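Local coordinates for protein tannase (Fusobacterium nucleatum subsp. nucleatum ATCC 25586, PDB 6YQ4) that probably hydrolyses the ester bonds of gallotannins as an alpha/beta-hydrolase-fold tannase that carries a bound magnesium ion, at residues I51-P54 against E55-N59; G96-N99 against S100-A104; S352-F356 against D357-A361; A453-A456 against L457-N461. All blocks are in the same frame, centred on the assembly; numbering follows the deposited sequence.

Interaction 1: residues I51-P54 against E55-N59; sequences IYIP and EEYFN
Ile53 and Pro54, the last two residues of strand 48-54, pack against Tyr57 and Phe58 of the short 3-10 segment that follows at once. The contact is a local one, made where the chain leaves the strand and coils.

The polar part is backbone. Pro54 O accepts from Tyr57 N at 3.1 Å, a bond from residue i+3 to residue i that opens the 3-10 winding. The donor sits well above the carbonyl plane, 53° out of it. The next bond in the winding runs from Phe58 N to Glu55 O, again 3.1 Å long.

The apolar part is two ring contacts. Pro54 CB lies over one face of the Tyr57 ring, offset toward its rim. The nearest approaches of the proline are CD to Tyr57 CD2, 3.7 Å, and CG to Tyr57 CE2, 3.8 Å. Ile53 serves both rings with one methyl. Its chi1 of -50° sets CG1 beside the backbone N and leaves CG2 anti to it; CG2 lies near the plane of the tyrosine at its edge, 4.0 Å from Tyr57 CD2, and reaches Phe58 CE2 at 3.6 Å. The Ile53 and Phe58 side chains cross at about a right angle.

Glu55 and Tyr57 find polar partners beyond the turn. Glu55 forms a salt bridge with Arg30, whose guanidinium also makes a cation-pi contact with Phe58, while Tyr57 OH bonds to Gly108 O.

Close to Met153, a ligand of the magnesium ion, the chemistry is thus an apolar patch of Ile53, Pro54 and two rings, flanked by the Glu55 salt bridge to strand 26-36 and the Tyr57 OH bond to the loop before strand 110-114.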
# COMPACT_ATOMS: atom_id res chain seq x y z
N ILE A 51 -12.48 -17.20 3.45
CA ILE A 51 -12.45 -17.65 2.06
C ILE A 51 -13.88 -17.76 1.55
O ILE A 51 -14.71 -18.42 2.17
CB ILE A 51 -11.71 -18.99 1.93
CG1 ILE A 51 -10.24 -18.83 2.30
CG2 ILE A 51 -11.88 -19.55 0.52
CD1 ILE A 51 -9.46 -20.12 2.15
N TYR A 52 -14.15 -17.11 0.43
CA TYR A 52 -15.47 -17.13 -0.20
C TYR A 52 -15.36 -17.73 -1.60
O TYR A 52 -14.51 -17.32 -2.40
CB TYR A 52 -16.03 -15.72 -0.29
CG TYR A 52 -16.08 -15.03 1.05
CD1 TYR A 52 -17.00 -15.42 2.02
CD2 TYR A 52 -15.18 -14.01 1.36
CE1 TYR A 52 -17.04 -14.79 3.24
CE2 TYR A 52 -15.23 -13.38 2.58
CZ TYR A 52 -16.16 -13.77 3.51
OH TYR A 52 -16.20 -13.15 4.73
N ILE A 53 -16.21 -18.71 -1.88
CA ILE A 53 -16.17 -19.38 -3.18
C ILE A 53 -17.55 -19.34 -3.83
O ILE A 53 -18.55 -19.68 -3.17
CB ILE A 53 -15.69 -20.83 -3.02
CG1 ILE A 53 -14.41 -20.86 -2.19
CG2 ILE A 53 -15.52 -21.51 -4.40
CD1 ILE A 53 -13.74 -22.23 -2.18
N PRO A 54 -17.66 -18.93 -5.09
CA PRO A 54 -18.98 -18.93 -5.75
C PRO A 54 -19.64 -20.31 -5.73
O PRO A 54 -18.98 -21.35 -5.83
CB PRO A 54 -18.66 -18.47 -7.18
CG PRO A 54 -17.42 -17.64 -7.03
CD PRO A 54 -16.62 -18.34 -5.95
N GLU A 55 -20.97 -20.29 -5.58
CA GLU A 55 -21.73 -21.53 -5.48
C GLU A 55 -21.68 -22.33 -6.77
O GLU A 55 -21.78 -23.56 -6.74
CB GLU A 55 -23.18 -21.19 -5.08
CG GLU A 55 -24.16 -22.38 -4.95
CD GLU A 55 -23.80 -23.38 -3.86
OE1 GLU A 55 -22.88 -23.11 -3.07
OE2 GLU A 55 -24.45 -24.45 -3.80
N GLU A 56 -21.51 -21.66 -7.91
CA GLU A 56 -21.37 -22.35 -9.19
C GLU A 56 -20.26 -23.39 -9.16
O GLU A 56 -20.37 -24.43 -9.83
CB GLU A 56 -21.07 -21.33 -10.30
CG GLU A 56 -22.27 -20.52 -10.77
CD GLU A 56 -22.63 -19.36 -9.84
OE1 GLU A 56 -23.56 -18.61 -10.20
OE2 GLU A 56 -21.99 -19.20 -8.77
N TYR A 57 -19.19 -23.15 -8.40
CA TYR A 57 -18.00 -23.98 -8.40
C TYR A 57 -18.17 -25.27 -7.61
O TYR A 57 -17.22 -26.06 -7.52
CB TYR A 57 -16.82 -23.17 -7.87
CG TYR A 57 -16.45 -22.01 -8.78
CD1 TYR A 57 -16.98 -21.91 -10.07
CD2 TYR A 57 -15.59 -21.02 -8.36
CE1 TYR A 57 -16.66 -20.86 -10.90
CE2 TYR A 57 -15.25 -19.96 -9.18
CZ TYR A 57 -15.79 -19.89 -10.45
OH TYR A 57 -15.45 -18.83 -11.26
N PHE A 58 -19.36 -25.50 -7.05
CA PHE A 58 -19.74 -26.76 -6.42
C PHE A 58 -20.83 -27.49 -7.20
O PHE A 58 -21.28 -28.55 -6.78
CB PHE A 58 -20.19 -26.50 -4.98
CG PHE A 58 -19.15 -25.82 -4.15
CD1 PHE A 58 -18.21 -26.57 -3.45
CD2 PHE A 58 -19.08 -24.44 -4.10
CE1 PHE A 58 -17.23 -25.94 -2.71
CE2 PHE A 58 -18.10 -23.80 -3.35
CZ PHE A 58 -17.18 -24.55 -2.65
N ASN A 59 -21.25 -26.94 -8.34
CA ASN A 59 -22.26 -27.55 -9.19
C ASN A 59 -21.76 -27.70 -10.62
O ASN A 59 -22.58 -27.83 -11.54
CB ASN A 59 -23.55 -26.74 -9.17
CG ASN A 59 -24.02 -26.40 -7.76
OD1 ASN A 59 -23.28 -25.83 -6.96
ND2 ASN A 59 -25.28 -26.73 -7.46

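Interaction 2: residues G96-N99 against S100-A104; sequences GKAN and SLTYA
Asn99 stands at the N-cap of helix 100-106, its extended backbone giving way to helical angles at Ser100, and Asn99 O accepts the first i to i+4 bond from Tyr103 N at 2.9 Å. Donor and carbonyl are close to collinear there, with a C=O...N angle of 163°.

The asparagine side chain makes the second link. Its CG takes the position between the backbone N and the carbonyl carbon (chi1 83°), which folds the amide back over the first turn and sets OD1 in front of Thr102 N at 2.9 Å. This capping bond is almost straight, 176° at the hydrogen. Thr102 OG1 comes to 3.2 Å from Asn99 OD1, but its hydrogen-bond partner is Gly91 O, in the preceding loop.

Such an N-cap supplies an acceptor to an amide of the first turn, which has no i-4 carbonyl inside the helix, here at the start of a helix that packs beside strands 73-76 and 110-114 of the central alpha/beta-hydrolase sheet. The other end of the amide is used as well: Asn99 ND2 donates to Thr89 O, so both ends of the group are held and its rotation is fixed.

One residue earlier, the methyl of Ala98 rests on that of Thr102, CB to CG2 at 3.7 Å. Tyr103 CB lies 3.4 Å from Asn99 O, while the tyrosine ring leads off to meet Phe486 of helix 482-493.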
# COMPACT_ATOMS: atom_id res chain seq x y z
N GLY A 96 -22.70 2.38 -0.64
CA GLY A 96 -23.86 1.55 -0.87
C GLY A 96 -23.73 0.62 -2.05
O GLY A 96 -24.69 -0.09 -2.37
N LYS A 97 -22.58 0.60 -2.71
CA LYS A 97 -22.35 -0.29 -3.83
C LYS A 97 -21.50 -1.47 -3.37
O LYS A 97 -20.90 -1.45 -2.30
CB LYS A 97 -21.68 0.45 -5.00
CG LYS A 97 -22.45 1.70 -5.49
CD LYS A 97 -22.75 1.64 -7.00
CE LYS A 97 -24.05 2.37 -7.36
NZ LYS A 97 -24.91 1.63 -8.33
N ALA A 98 -21.46 -2.50 -4.21
CA ALA A 98 -20.71 -3.71 -3.93
C ALA A 98 -19.29 -3.38 -3.53
O ALA A 98 -18.61 -2.59 -4.21
CB ALA A 98 -20.69 -4.60 -5.18
N ASN A 99 -18.82 -3.97 -2.44
CA ASN A 99 -17.42 -3.84 -2.09
C ASN A 99 -16.58 -4.76 -3.00
O ASN A 99 -17.11 -5.48 -3.85
CB ASN A 99 -17.21 -4.06 -0.59
CG ASN A 99 -17.11 -5.53 -0.17
OD1 ASN A 99 -17.32 -6.46 -0.95
ND2 ASN A 99 -16.84 -5.73 1.12
N SER A 100 -15.25 -4.72 -2.80
CA SER A 100 -14.35 -5.38 -3.73
C SER A 100 -14.51 -6.90 -3.72
O SER A 100 -14.32 -7.55 -4.76
CB SER A 100 -12.91 -4.97 -3.41
OG SER A 100 -12.47 -5.56 -2.21
N LEU A 101 -14.85 -7.48 -2.56
CA LEU A 101 -15.02 -8.93 -2.47
C LEU A 101 -16.31 -9.37 -3.13
O LEU A 101 -16.36 -10.41 -3.80
CB LEU A 101 -15.01 -9.37 -1.01
CG LEU A 101 -13.69 -9.33 -0.23
CD1 LEU A 101 -13.23 -7.90 0.06
CD2 LEU A 101 -13.83 -10.15 1.05
N THR A 102 -17.39 -8.60 -2.93
CA THR A 102 -18.64 -8.86 -3.65
C THR A 102 -18.44 -8.71 -5.15
O THR A 102 -18.96 -9.51 -5.94
CB THR A 102 -19.73 -7.89 -3.19
OG1 THR A 102 -19.99 -8.05 -1.79
CG2 THR A 102 -21.00 -8.10 -3.99
N TYR A 103 -17.70 -7.68 -5.57
CA TYR A 103 -17.36 -7.52 -6.97
C TYR A 103 -16.60 -8.74 -7.49
O TYR A 103 -16.93 -9.29 -8.54
CB TYR A 103 -16.55 -6.23 -7.17
CG TYR A 103 -16.75 -5.63 -8.54
CD1 TYR A 103 -16.14 -6.19 -9.66
CD2 TYR A 103 -17.58 -4.52 -8.72
CE1 TYR A 103 -16.35 -5.68 -10.93
CE2 TYR A 103 -17.79 -3.99 -9.99
CZ TYR A 103 -17.17 -4.58 -11.10
OH TYR A 103 -17.37 -4.08 -12.36
N ALA A 104 -15.59 -9.18 -6.72
CA ALA A 104 -14.80 -10.33 -7.13
C ALA A 104 -15.67 -11.57 -7.32
O ALA A 104 -15.57 -12.27 -8.33
CB ALA A 104 -13.69 -10.58 -6.11

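Interaction 3: residues S352-F356 against D357-A361; sequences SPPAF and DSLDA
Pro354 turns its ring toward Asp357 and Leu359 as the chain doubles back, and the closest approach is to a carbonyl: Pro354 CB lies 3.3 Å from Asp357 O, with CG of the same ring at 3.5 Å. Further along the ring, Pro354 CD meets Leu359 CG at 4.3 Å, a looser apolar touch made by the branch carbon of the leucine. The peptide bond before Pro354 is cis.

Phe356 and Asp357 each start their side chain away from the other's half of the loop. The Asp357 carboxylate, carried on a CG anti to the backbone N (chi1 -166°), is buried and held by three hydrogen bonds: OD1 accepts from Asn366 ND2, and OD2 is bonded to Thr380 OG1 and Phe379 N.

No regular helix or strand runs through 352-361. It is an irregular loop between helices 340-344 and 364-368, and it ends in a type I beta turn from Ser358 to Ala361, closed by Ala361 N to Ser358 O at 2.9 Å. Helices 212-223, 259-279 and 381-394 all pack against it.

The polar bridging between the two halves is light. Ser358 N makes a weak, bent bond to Phe356 O, 3.4 Å long and 128° at the hydrogen. A water supplies a second link: it donates to Pro354 O at 2.7 Å and is hydrogen-bonded to Ser358 OG at 3.2 Å. Asp216 of helix 212-223 takes the backbone N-H groups of both Phe356 and Asp357, one on each carboxylate oxygen.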
# COMPACT_ATOMS: atom_id res chain seq x y z
N SER A 352 3.44 17.61 8.21
CA SER A 352 4.51 18.52 8.60
C SER A 352 5.85 17.79 8.67
O SER A 352 5.90 16.61 9.03
CB SER A 352 4.21 19.16 9.96
OG SER A 352 2.89 19.67 9.96
N PRO A 353 6.95 18.48 8.37
CA PRO A 353 8.24 17.80 8.23
C PRO A 353 8.89 17.54 9.58
O PRO A 353 8.91 18.43 10.45
CB PRO A 353 9.07 18.81 7.42
CG PRO A 353 8.53 20.14 7.85
CD PRO A 353 7.07 19.94 8.23
N PRO A 354 9.50 16.36 9.78
CA PRO A 354 9.57 15.24 8.83
C PRO A 354 8.29 14.40 8.83
O PRO A 354 7.88 13.90 9.86
CB PRO A 354 10.78 14.42 9.31
CG PRO A 354 11.51 15.31 10.28
CD PRO A 354 10.46 16.19 10.89
N ALA A 355 7.70 14.22 7.65
CA ALA A 355 6.35 13.69 7.54
C ALA A 355 6.20 12.25 8.04
O ALA A 355 5.12 11.86 8.48
CB ALA A 355 5.90 13.78 6.07
N PHE A 356 7.26 11.43 7.96
CA PHE A 356 7.19 10.03 8.35
C PHE A 356 8.05 9.71 9.57
O PHE A 356 7.54 9.12 10.54
CB PHE A 356 7.58 9.12 7.16
CG PHE A 356 6.63 9.26 6.00
CD1 PHE A 356 6.81 10.27 5.07
CD2 PHE A 356 5.54 8.42 5.88
CE1 PHE A 356 5.93 10.45 4.04
CE2 PHE A 356 4.66 8.59 4.83
CZ PHE A 356 4.86 9.60 3.90
N ASP A 357 9.33 10.09 9.59
CA ASP A 357 10.16 9.90 10.78
C ASP A 357 10.21 11.20 11.60
O ASP A 357 11.15 12.00 11.49
CB ASP A 357 11.57 9.42 10.42
CG ASP A 357 12.31 8.89 11.64
OD1 ASP A 357 11.69 8.93 12.73
OD2 ASP A 357 13.48 8.42 11.52
N SER A 358 9.18 11.40 12.45
CA SER A 358 9.07 12.59 13.30
C SER A 358 10.15 12.63 14.37
O SER A 358 10.57 11.60 14.90
CB SER A 358 7.72 12.65 14.01
OG SER A 358 6.67 12.18 13.20
N LEU A 359 10.53 13.86 14.74
CA LEU A 359 11.61 14.07 15.71
C LEU A 359 11.26 13.57 17.12
O LEU A 359 12.17 13.28 17.90
CB LEU A 359 11.99 15.55 15.78
CG LEU A 359 12.70 16.08 14.54
CD1 LEU A 359 13.36 17.39 14.85
CD2 LEU A 359 13.71 15.07 14.03
N ASP A 360 9.98 13.49 17.47
CA ASP A 360 9.56 12.92 18.75
C ASP A 360 9.09 11.47 18.60
O ASP A 360 8.50 10.93 19.54
CB ASP A 360 8.47 13.77 19.38
CG ASP A 360 7.16 13.74 18.60
OD1 ASP A 360 7.20 13.45 17.39
OD2 ASP A 360 6.10 14.03 19.19
N ALA A 361 9.31 10.85 17.43
CA ALA A 361 9.03 9.42 17.20
C ALA A 361 7.55 9.09 17.34
O ALA A 361 7.20 7.99 17.78
CB ALA A 361 9.87 8.53 18.12
O HOH W 1 6.36 15.01 11.77

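Interaction 4: residues A453-A456 against L457-N461; sequences AILA and LKLKN
Helix 450-461 is the crossover helix of a beta-alpha-beta unit, between strands 435-439 and 465-469 at one end of the large sheet, and Ala453-Ala456 bond to Leu457-Lys460 along its later turns. Four i to i+4 backbone bonds carry the contact. The shortest is Leu457 N to Ala453 O, 2.8 Å. Lys458 N to Ile454 O and Leu459 N to Leu455 O both measure 3.0 Å. Lys460 N reaches Ala456 O at 3.1 Å.

On the face toward the sheet, Leu455 and Leu459 lie side by side and point the same way, one turn apart. Leu455 CG touches Leu459 CD1 at 4.0 Å. Their first torsions differ: Leu455 carries CG anti to the backbone N (chi1 177°), whereas Leu459 carries it anti to the carbonyl carbon (chi1 -64°), which brings its own CG back to 3.4 Å from Leu455 O. Both leucines pack on Ile438 of strand 435-439, and Leu459 also touches Trp436. Ala456, with its small methyl, meets Val466 and Phe468 of strand 465-469.

Elsewhere on the helix, Ala453, Ile454 and Leu457 pack against helix 298-316, with Phe299 touching both Ile454 and Leu457. Two faces are thus buried, one on the sheet and one on helix 298-316. The two lysines leave the contact with their charged ends, and what they give to it is the root of the chain: Lys460 CG lies 3.2 Å from Ala456 O.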
# COMPACT_ATOMS: atom_id res chain seq x y z
N ALA A 453 5.67 6.76 -7.93
CA ALA A 453 6.35 6.87 -9.23
C ALA A 453 7.68 6.12 -9.23
O ALA A 453 7.99 5.39 -10.19
CB ALA A 453 6.61 8.33 -9.61
N ILE A 454 8.49 6.31 -8.17
CA ILE A 454 9.77 5.60 -8.07
C ILE A 454 9.55 4.09 -8.01
O ILE A 454 10.31 3.32 -8.61
CB ILE A 454 10.56 6.10 -6.85
CG1 ILE A 454 11.23 7.43 -7.16
CG2 ILE A 454 11.56 5.04 -6.37
CD1 ILE A 454 11.71 8.10 -5.87
N LEU A 455 8.52 3.63 -7.29
CA LEU A 455 8.22 2.19 -7.31
C LEU A 455 7.90 1.73 -8.73
O LEU A 455 8.44 0.73 -9.22
CB LEU A 455 7.06 1.89 -6.38
CG LEU A 455 6.53 0.47 -6.30
CD1 LEU A 455 7.49 -0.40 -5.54
CD2 LEU A 455 5.18 0.49 -5.59
N ALA A 456 7.01 2.47 -9.41
CA ALA A 456 6.63 2.15 -10.77
C ALA A 456 7.85 2.14 -11.70
O ALA A 456 7.97 1.27 -12.56
CB ALA A 456 5.55 3.13 -11.23
N LEU A 457 8.78 3.07 -11.52
CA LEU A 457 9.94 3.09 -12.43
C LEU A 457 10.83 1.88 -12.20
O LEU A 457 11.36 1.29 -13.16
CB LEU A 457 10.76 4.36 -12.25
CG LEU A 457 10.12 5.64 -12.78
CD1 LEU A 457 10.64 6.90 -12.04
CD2 LEU A 457 10.36 5.72 -14.25
N LYS A 458 11.06 1.55 -10.94
CA LYS A 458 11.90 0.42 -10.58
C LYS A 458 11.35 -0.87 -11.15
O LYS A 458 12.10 -1.70 -11.68
CB LYS A 458 12.03 0.36 -9.06
CG LYS A 458 12.91 -0.74 -8.55
CD LYS A 458 14.34 -0.52 -8.97
CE LYS A 458 15.18 -1.71 -8.55
NZ LYS A 458 16.50 -1.78 -9.28
N LEU A 459 10.03 -1.04 -11.12
CA LEU A 459 9.45 -2.26 -11.67
C LEU A 459 9.56 -2.29 -13.20
O LEU A 459 9.84 -3.34 -13.79
CB LEU A 459 7.99 -2.38 -11.24
CG LEU A 459 7.71 -2.56 -9.76
CD1 LEU A 459 6.32 -2.04 -9.40
CD2 LEU A 459 7.84 -4.02 -9.40
N LYS A 460 9.30 -1.17 -13.87
CA LYS A 460 9.47 -1.12 -15.32
C LYS A 460 10.91 -1.39 -15.71
O LYS A 460 11.17 -2.13 -16.68
CB LYS A 460 9.03 0.25 -15.84
CG LYS A 460 7.56 0.53 -15.64
CD LYS A 460 7.20 1.88 -16.20
CE LYS A 460 6.92 1.82 -17.69
NZ LYS A 460 5.48 2.10 -17.89
N ASN A 461 11.86 -0.79 -14.99
CA ASN A 461 13.27 -0.95 -15.34
C ASN A 461 13.72 -2.40 -15.18
O ASN A 461 14.72 -2.80 -15.78
CB ASN A 461 14.14 -0.02 -14.49
CG ASN A 461 13.99 1.45 -14.89
OD1 ASN A 461 14.51 2.33 -14.21
ND2 ASN A 461 13.29 1.72 -15.99

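In the fold
From the N terminus, the four contacts follow in series; none nests in or crosses another. Each is local: interactions 1 to 3 shape a turn, a helix start and a loop, and interaction 4 lies within one helix. Interaction 1 turns the chain out of strand 48-54, in the antiparallel part of the large sheet near the magnesium site. Interaction 2 starts helix 100-106 and touches interaction 1 through packing of Tyr52 CE2 on Leu101 CD2, 3.8 Å apart. Interaction 3, on the opposite side of the chain's centre from both, sits among helices 212-223, 259-279 and 381-394. Interaction 4 lies at the sheet's other end, its nearest atoms about 12 Å from those of interaction 3.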